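Local coordinates for PfVFT1 (Plasmodium falciparum, PDB 5JKQ), which probably binds a small solute in the cleft between the two lobes of its Venus flytrap domain, in the manner of solute-binding proteins, at residues Ile175-Ile181 with Phe268-Thr274; Asn214-Leu218 with Ile250-Ser254. The protein carries 3 engineered substitutions. One frame throughout, in Å; residues are numbered along the deposited sequence.

Contacts 1 and 2 meet on one sheet of the bi-lobed fold, their centres about 8 Å apart. Contact 1 pairs the long strands that appear to pass between the lobes; contact 2 packs helix 212-222 on strand 250-253, the neighbour of strand 175-184 in that sheet. Lys180 N is probably hydrogen-bonded to Ile253 O (2.7 Å). Asn179 uses its ND2 for bonds within contact 1, while its OD1 accepts a hydrogen bond from Asn214 ND2 of contact 2 (2.6 Å). Along the chain, contact 2 is nested inside the loop that contact 1 closes. No ligand marks a pocket here: contact 1 lies on strands that probably connect the lobes, contact 2 within one lobe.

Contact 1 of 2, residues Ile175-Ile181 with Phe268-Thr274; sequences IKHSNKI and FDSFLKT
The imidazole of His177 lays one face against Thr274, whose CB sits 3.9 Å from the ring centroid and 25° off its normal, nearest the CE1-NE2 side of the rim. The ring of His276 also meets it, the planes at about 35°. Farther along, Phe268 offers one ring face to CB of Ile181, 4.1 Å from the centroid, while Ile181 CD1 comes to the rim at Phe268 CE1. The approaches of Thr274 and Ile181 are CH-pi contacts between cross-strand neighbours of an antiparallel ladder, consistent with a pair of hinge strands between the two lobes: Ile175 packs on helix 102-118, Ile181 on helix 212-222. With CG between the backbone N and the carbonyl carbon (chi1 76°), His177 swings its ring over Thr274. At the ring edge ND1 is hydrogen-bonded to His276 NE2, and NE2 meets a water shared with Asn179 OD1 and Thr274 OG1.

The pairing is regular at His177-Thr274 and again at Lys180-Asp269 and Ile181-Phe268; in between, strand 268-274 spends two more residues than its partner and the ladder is interrupted. The Asn179 amide gives one N-H of ND2 to Leu272 O at 2.6 Å and the other to Thr274 OG1 at 3.0 Å, both acceptors lying in the amide plane. OG of Ser270 donates to Asn179 O at 2.6 Å, in the carbonyl plane, and accepts from Leu272 N in an ST turn. Asp269 OD1 accepts from Phe271 N in an Asx turn, met from above the carboxylate plane; the approach of Ser178 OG to it is too short to be trusted. Asp269 OD2 forms a salt bridge with Lys180 NZ, 3.5 Å away.

Contact 2 of 2, residues Asn214-Leu218 with Ile250-Ser254; sequences NCNAL and IGVIS
Val252 presses CG1 against the first turn of the helix segment, 3.4 Å from Asn214 O and 3.6 Å from Asn214 CB. Its first torsion, with CG1 anti to the backbone N (chi1 -169°), turns the two methyls so that CG1 meets Asn214 and Leu218 together while CG2 packs against both CD1 and CD2 of Leu218. Leu218 reaches tip to tip toward two partners: CD1 to Val252 CG1 at 3.5 Å, CD2 to Ile250 CD1 at 3.4 Å. Alternate residues of the strand, Ile250 and Val252, therefore share one leucine.

This is helix-on-sheet packing in an alpha/beta lobe. Helix 212-222 is the crossover of a beta-alpha-beta unit between the parallel strands 206-209 and 227-229, and it runs across strand 250-253 at 113° with the segment axes 8.1 Å apart. A disulfide from Cys215 to Cys209 ties the helix to the adjoining strand 206-209.

Where the strand gives way to loop the contact turns polar. Asn214 ND2 donates to Ser254 OG at 3.2 Å in a fairly straight bond (164°), the hydroxyl oxygen lying near the amide plane; the stronger hydrogen bond of ND2 goes to Asn179 OD1. Together the two bonds probably fix the rotation of this buried amide and satisfy its N-H groups beside the apolar Val252-Leu218-Ile250 cluster.

Contact 1 of 2, residues Ile175-Ile181 with Phe268-Thr274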
ATOM      1  N   ILE A 175       5.710   0.802  -1.825  1.00 19.99           N
ATOM      2  CA  ILE A 175       5.050   0.749  -3.123  1.00 15.42           C
ATOM      3  C   ILE A 175       3.826   1.658  -3.116  1.00 19.98           C
ATOM      4  O   ILE A 175       3.029   1.638  -2.178  1.00 20.14           O
ATOM      5  CB  ILE A 175       4.639  -0.695  -3.478  1.00 15.47           C
ATOM      6  CG1 ILE A 175       5.886  -1.571  -3.616  1.00 23.15           C
ATOM      7  CG2 ILE A 175       3.839  -0.737  -4.778  1.00 23.55           C
ATOM      8  CD1 ILE A 175       5.601  -3.059  -3.672  1.00 25.45           C
ATOM      9  N   LYS A 176       3.696   2.457  -4.170  1.00 16.85           N
ATOM     10  CA  LYS A 176       2.596   3.406  -4.299  1.00 20.18           C
ATOM     11  C   LYS A 176       1.861   3.231  -5.623  1.00 21.50           C
ATOM     12  O   LYS A 176       2.410   2.685  -6.582  1.00 23.28           O
ATOM     13  CB  LYS A 176       3.115   4.844  -4.202  1.00 21.66           C
ATOM     14  CG  LYS A 176       4.069   5.104  -3.050  1.00 22.48           C
ATOM     15  CD  LYS A 176       4.501   6.561  -3.035  1.00 24.36           C
ATOM     16  CE  LYS A 176       5.666   6.798  -2.087  1.00 29.07           C
ATOM     17  NZ  LYS A 176       5.361   7.852  -1.082  1.00 36.50           N
ATOM     18  N   HIS A 177       0.614   3.691  -5.662  1.00 17.68           N
ATOM     19  CA  HIS A 177      -0.077   3.917  -6.925  1.00 20.22           C
ATOM     20  C   HIS A 177      -0.611   5.344  -6.914  1.00 17.04           C
ATOM     21  O   HIS A 177      -0.835   5.922  -5.850  1.00 18.56           O
ATOM     22  CB  HIS A 177      -1.196   2.890  -7.150  1.00 23.38           C
ATOM     23  CG  HIS A 177      -2.434   3.133  -6.342  1.00 23.05           C
ATOM     24  ND1 HIS A 177      -2.717   2.435  -5.187  1.00 19.29           N
ATOM     25  CD2 HIS A 177      -3.483   3.967  -6.542  1.00 17.24           C
ATOM     26  CE1 HIS A 177      -3.875   2.842  -4.700  1.00 18.99           C
ATOM     27  NE2 HIS A 177      -4.360   3.772  -5.502  1.00 17.05           N
ATOM     28  N   SER A 178      -0.788   5.918  -8.099  1.00 22.20           N
ATOM     29  CA  SER A 178      -1.189   7.314  -8.215  1.00 16.06           C
ATOM     30  C   SER A 178      -2.700   7.455  -8.384  1.00 18.66           C
ATOM     31  O   SER A 178      -3.400   6.480  -8.657  1.00 25.84           O
ATOM     32  CB  SER A 178      -0.467   7.974  -9.390  1.00 17.98           C
ATOM     33  OG  SER A 178      -0.618   9.382  -9.345  1.00 21.20           O
ATOM     34  N   ASN A 179      -3.187   8.679  -8.212  1.00 20.80           N
ATOM     35  CA  ASN A 179      -4.602   8.987  -8.367  1.00 17.39           C
ATOM     36  C   ASN A 179      -4.831   9.933  -9.539  1.00 20.97           C
ATOM     37  O   ASN A 179      -4.355  11.069  -9.535  1.00 17.93           O
ATOM     38  CB  ASN A 179      -5.157   9.597  -7.078  1.00 19.71           C
ATOM     39  CG  ASN A 179      -5.101   8.636  -5.913  1.00 13.46           C
ATOM     40  OD1 ASN A 179      -6.053   7.903  -5.656  1.00 18.91           O
ATOM     41  ND2 ASN A 179      -3.979   8.627  -5.206  1.00 21.11           N
ATOM     42  N   LYS A 180      -5.553   9.455 -10.546  1.00 19.23           N
ATOM     43  CA  LYS A 180      -5.834  10.258 -11.725  1.00 18.20           C
ATOM     44  C   LYS A 180      -7.124  11.046 -11.534  1.00 17.15           C
ATOM     45  O   LYS A 180      -7.998  10.652 -10.760  1.00 18.09           O
ATOM     46  CB  LYS A 180      -5.920   9.370 -12.967  1.00 24.38           C
ATOM     47  CG  LYS A 180      -4.699   8.482 -13.150  1.00 25.14           C
ATOM     48  CD  LYS A 180      -4.760   7.706 -14.450  1.00 34.33           C
ATOM     49  CE  LYS A 180      -3.607   6.724 -14.566  1.00 39.62           C
ATOM     50  NZ  LYS A 180      -2.279   7.394 -14.484  1.00 37.32           N
ATOM     51  N   ILE A 181      -7.220  12.171 -12.231  1.00 17.72           N
ATOM     52  CA  ILE A 181      -8.381  13.046 -12.138  1.00 23.27           C
ATOM     53  C   ILE A 181      -8.993  13.207 -13.519  1.00 16.43           C
ATOM     54  O   ILE A 181      -8.342  13.718 -14.429  1.00 24.44           O
ATOM     55  CB  ILE A 181      -8.004  14.434 -11.567  1.00 16.60           C
ATOM     56  CG1 ILE A 181      -7.423  14.283 -10.159  1.00 21.28           C
ATOM     57  CG2 ILE A 181      -9.223  15.360 -11.538  1.00 19.78           C
ATOM     58  CD1 ILE A 181      -6.810  15.550  -9.602  1.00 25.11           C
ATOM     59  N   PHE A 268      -5.734  13.575 -16.288  1.00 18.74           N
ATOM     60  CA  PHE A 268      -4.341  13.857 -15.965  1.00 17.52           C
ATOM     61  C   PHE A 268      -3.968  13.236 -14.624  1.00 22.43           C
ATOM     62  O   PHE A 268      -4.819  13.047 -13.753  1.00 21.66           O
ATOM     63  CB  PHE A 268      -4.085  15.369 -15.945  1.00 17.43           C
ATOM     64  CG  PHE A 268      -4.939  16.122 -14.962  1.00 24.27           C
ATOM     65  CD1 PHE A 268      -4.541  16.261 -13.643  1.00 22.44           C
ATOM     66  CD2 PHE A 268      -6.134  16.700 -15.361  1.00 24.88           C
ATOM     67  CE1 PHE A 268      -5.321  16.956 -12.736  1.00 21.07           C
ATOM     68  CE2 PHE A 268      -6.918  17.398 -14.460  1.00 24.03           C
ATOM     69  CZ  PHE A 268      -6.510  17.524 -13.146  1.00 26.00           C
ATOM     70  N   ASP A 269      -2.687  12.910 -14.473  1.00 21.00           N
ATOM     71  CA  ASP A 269      -2.176  12.309 -13.249  1.00 23.35           C
ATOM     72  C   ASP A 269      -1.824  13.401 -12.244  1.00 16.57           C
ATOM     73  O   ASP A 269      -0.904  14.188 -12.467  1.00 25.97           O
ATOM     74  CB  ASP A 269      -0.948  11.442 -13.555  1.00 23.43           C
ATOM     75  CG  ASP A 269      -0.645  10.438 -12.454  1.00 24.68           C
ATOM     76  OD1 ASP A 269      -1.030  10.678 -11.290  1.00 16.89           O
ATOM     77  OD2 ASP A 269      -0.015   9.404 -12.759  1.00 22.25           O
ATOM     78  N   SER A 270      -2.568  13.453 -11.142  1.00 16.99           N
ATOM     79  CA  SER A 270      -2.325  14.439 -10.092  1.00 21.83           C
ATOM     80  C   SER A 270      -1.000  14.189  -9.384  1.00 22.91           C
ATOM     81  O   SER A 270      -0.447  15.090  -8.751  1.00 26.29           O
ATOM     82  CB  SER A 270      -3.457  14.421  -9.065  1.00 22.19           C
ATOM     83  OG  SER A 270      -3.464  13.200  -8.343  1.00 19.46           O
ATOM     84  N   PHE A 271      -0.514  12.953  -9.487  1.00 22.34           N
ATOM     85  CA  PHE A 271       0.683  12.496  -8.782  1.00 19.70           C
ATOM     86  C   PHE A 271       0.501  12.562  -7.265  1.00 19.26           C
ATOM     87  O   PHE A 271       1.473  12.515  -6.512  1.00 24.99           O
ATOM     88  CB  PHE A 271       1.912  13.307  -9.211  1.00 24.66           C
ATOM     89  CG  PHE A 271       2.271  13.137 -10.661  1.00 20.48           C
ATOM     90  CD1 PHE A 271       2.433  11.873 -11.199  1.00 16.38           C
ATOM     91  CD2 PHE A 271       2.445  14.238 -11.485  1.00 23.34           C
ATOM     92  CE1 PHE A 271       2.765  11.705 -12.527  1.00 20.00           C
ATOM     93  CE2 PHE A 271       2.777  14.076 -12.819  1.00 31.73           C
ATOM     94  CZ  PHE A 271       2.937  12.806 -13.339  1.00 24.34           C
ATOM     95  N   LEU A 272      -0.752  12.672  -6.827  1.00 21.75           N
ATOM     96  CA  LEU A 272      -1.097  12.494  -5.423  1.00 23.56           C
ATOM     97  C   LEU A 272      -1.178  10.997  -5.159  1.00 25.23           C
ATOM     98  O   LEU A 272      -2.110  10.332  -5.611  1.00 23.82           O
ATOM     99  CB  LEU A 272      -2.420  13.187  -5.087  1.00 21.21           C
ATOM    100  CG  LEU A 272      -2.427  14.712  -5.233  1.00 28.95           C
ATOM    101  CD1 LEU A 272      -3.854  15.243  -5.244  1.00 24.06           C
ATOM    102  CD2 LEU A 272      -1.616  15.372  -4.120  1.00 27.21           C
ATOM    103  N   LYS A 273      -0.196  10.469  -4.438  1.00 27.76           N
ATOM    104  CA  LYS A 273      -0.013   9.025  -4.348  1.00 22.32           C
ATOM    105  C   LYS A 273      -0.735   8.386  -3.170  1.00 12.81           C
ATOM    106  O   LYS A 273      -1.000   9.027  -2.155  1.00 20.76           O
ATOM    107  CB  LYS A 273       1.478   8.695  -4.260  1.00 26.43           C
ATOM    108  CG  LYS A 273       2.313   9.296  -5.380  1.00 25.09           C
ATOM    109  CD  LYS A 273       1.754   8.945  -6.747  1.00 22.61           C
ATOM    110  CE  LYS A 273       2.658   9.437  -7.866  1.00 26.91           C
ATOM    111  NZ  LYS A 273       3.621   8.395  -8.308  1.00 28.33           N
ATOM    112  N   THR A 274      -1.049   7.105  -3.338  1.00 21.05           N
ATOM    113  CA  THR A 274      -1.584   6.270  -2.274  1.00 21.06           C
ATOM    114  C   THR A 274      -0.548   5.195  -1.972  1.00 24.71           C
ATOM    115  O   THR A 274      -0.266   4.343  -2.815  1.00 21.71           O
ATOM    116  CB  THR A 274      -2.933   5.630  -2.672  1.00 28.49           C
ATOM    117  OG1 THR A 274      -3.896   6.661  -2.931  1.00 24.03           O
ATOM    118  CG2 THR A 274      -3.458   4.714  -1.571  1.00 16.86           C
TER
HETATM  119  O   HOH W   1      -6.023   5.649  -4.397  1.00 16.12           O

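Contact 2 of 2, residues Asn214-Leu218 with Ile250-Ser254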
ATOM      1  N   ASN A 214      -9.121   7.209  -2.982  1.00 26.30           N
ATOM      2  CA  ASN A 214      -9.086   8.202  -4.053  1.00 17.15           C
ATOM      3  C   ASN A 214      -9.454   9.587  -3.529  1.00 22.27           C
ATOM      4  O   ASN A 214      -8.744  10.562  -3.778  1.00 16.87           O
ATOM      5  CB  ASN A 214     -10.037   7.821  -5.196  1.00 17.83           C
ATOM      6  CG  ASN A 214      -9.520   6.670  -6.053  1.00 22.76           C
ATOM      7  OD1 ASN A 214     -10.289   5.787  -6.436  1.00 19.96           O
ATOM      8  ND2 ASN A 214      -8.228   6.681  -6.371  1.00 18.82           N
ATOM      9  N   CYS A 215     -10.569   9.670  -2.809  1.00 13.66           N
ATOM     10  CA  CYS A 215     -11.025  10.938  -2.251  1.00 17.72           C
ATOM     11  C   CYS A 215     -10.071  11.467  -1.184  1.00 22.62           C
ATOM     12  O   CYS A 215      -9.899  12.679  -1.048  1.00 25.03           O
ATOM     13  CB  CYS A 215     -12.431  10.791  -1.664  1.00 14.89           C
ATOM     14  SG  CYS A 215     -13.756  11.045  -2.867  1.00 26.03           S
ATOM     15  N   ASN A 216      -9.452  10.563  -0.433  1.00 19.48           N
ATOM     16  CA  ASN A 216      -8.523  10.958   0.619  1.00 22.13           C
ATOM     17  C   ASN A 216      -7.291  11.665   0.064  1.00 20.86           C
ATOM     18  O   ASN A 216      -6.799  12.625   0.658  1.00 20.18           O
ATOM     19  CB  ASN A 216      -8.094   9.737   1.438  1.00 21.40           C
ATOM     20  CG  ASN A 216      -8.958   9.527   2.671  1.00 34.65           C
ATOM     21  OD1 ASN A 216      -9.328  10.480   3.356  1.00 40.93           O
ATOM     22  ND2 ASN A 216      -9.282   8.271   2.959  1.00 31.98           N
ATOM     23  N   ALA A 217      -6.799  11.191  -1.075  1.00 23.34           N
ATOM     24  CA  ALA A 217      -5.624  11.787  -1.700  1.00 20.44           C
ATOM     25  C   ALA A 217      -5.881  13.247  -2.067  1.00 20.62           C
ATOM     26  O   ALA A 217      -4.962  14.065  -2.054  1.00 24.23           O
ATOM     27  CB  ALA A 217      -5.219  10.992  -2.932  1.00 22.78           C
ATOM     28  N   LEU A 218      -7.132  13.567  -2.386  1.00 19.39           N
ATOM     29  CA  LEU A 218      -7.509  14.934  -2.737  1.00 24.04           C
ATOM     30  C   LEU A 218      -8.002  15.716  -1.523  1.00 22.44           C
ATOM     31  O   LEU A 218      -7.923  16.945  -1.500  1.00 30.03           O
ATOM     32  CB  LEU A 218      -8.585  14.934  -3.825  1.00 19.55           C
ATOM     33  CG  LEU A 218      -8.056  14.940  -5.262  1.00 26.08           C
ATOM     34  CD1 LEU A 218      -7.773  13.526  -5.744  1.00 21.27           C
ATOM     35  CD2 LEU A 218      -9.028  15.650  -6.185  1.00 24.78           C
ATOM     36  N   ILE A 250     -15.262  16.666 -10.779  1.00 19.61           N
ATOM     37  CA  ILE A 250     -14.205  15.751 -11.199  1.00 22.81           C
ATOM     38  C   ILE A 250     -14.486  14.332 -10.736  1.00 20.78           C
ATOM     39  O   ILE A 250     -15.316  14.099  -9.854  1.00 17.89           O
ATOM     40  CB  ILE A 250     -12.813  16.177 -10.661  1.00 22.79           C
ATOM     41  CG1 ILE A 250     -12.774  16.130  -9.128  1.00 21.42           C
ATOM     42  CG2 ILE A 250     -12.448  17.563 -11.173  1.00 14.82           C
ATOM     43  CD1 ILE A 250     -11.379  16.219  -8.553  1.00 17.05           C
ATOM     44  N   GLY A 251     -13.778  13.391 -11.348  1.00 19.00           N
ATOM     45  CA  GLY A 251     -13.797  12.003 -10.931  1.00 18.32           C
ATOM     46  C   GLY A 251     -12.382  11.573 -10.598  1.00 22.50           C
ATOM     47  O   GLY A 251     -11.470  11.749 -11.406  1.00 18.71           O
ATOM     48  N   VAL A 252     -12.199  11.029  -9.398  1.00 20.86           N
ATOM     49  CA  VAL A 252     -10.894  10.551  -8.957  1.00 11.69           C
ATOM     50  C   VAL A 252     -10.838   9.036  -9.085  1.00 21.90           C
ATOM     51  O   VAL A 252     -11.703   8.328  -8.567  1.00 12.94           O
ATOM     52  CB  VAL A 252     -10.595  10.950  -7.500  1.00 14.44           C
ATOM     53  CG1 VAL A 252      -9.136  10.670  -7.166  1.00 20.98           C
ATOM     54  CG2 VAL A 252     -10.922  12.420  -7.265  1.00 19.44           C
ATOM     55  N   ILE A 253      -9.813   8.541  -9.770  1.00 16.45           N
ATOM     56  CA  ILE A 253      -9.710   7.118 -10.051  1.00 19.73           C
ATOM     57  C   ILE A 253      -8.262   6.731 -10.348  1.00 18.54           C
ATOM     58  O   ILE A 253      -7.491   7.533 -10.874  1.00 21.92           O
ATOM     59  CB  ILE A 253     -10.637   6.731 -11.229  1.00 16.21           C
ATOM     60  CG1 ILE A 253     -10.798   5.213 -11.313  1.00 27.59           C
ATOM     61  CG2 ILE A 253     -10.131   7.327 -12.550  1.00 21.98           C
ATOM     62  CD1 ILE A 253     -12.067   4.786 -12.019  1.00 31.77           C
ATOM     63  N   SER A 254      -7.895   5.502 -10.000  1.00 17.10           N
ATOM     64  CA  SER A 254      -6.514   5.045 -10.122  1.00 16.48           C
ATOM     65  C   SER A 254      -6.177   4.519 -11.516  1.00 22.85           C
ATOM     66  O   SER A 254      -5.003   4.384 -11.862  1.00 19.19           O
ATOM     67  CB  SER A 254      -6.231   3.955  -9.086  1.00 23.16           C
ATOM     68  OG  SER A 254      -6.554   4.400  -7.781  1.00 18.69           O
TER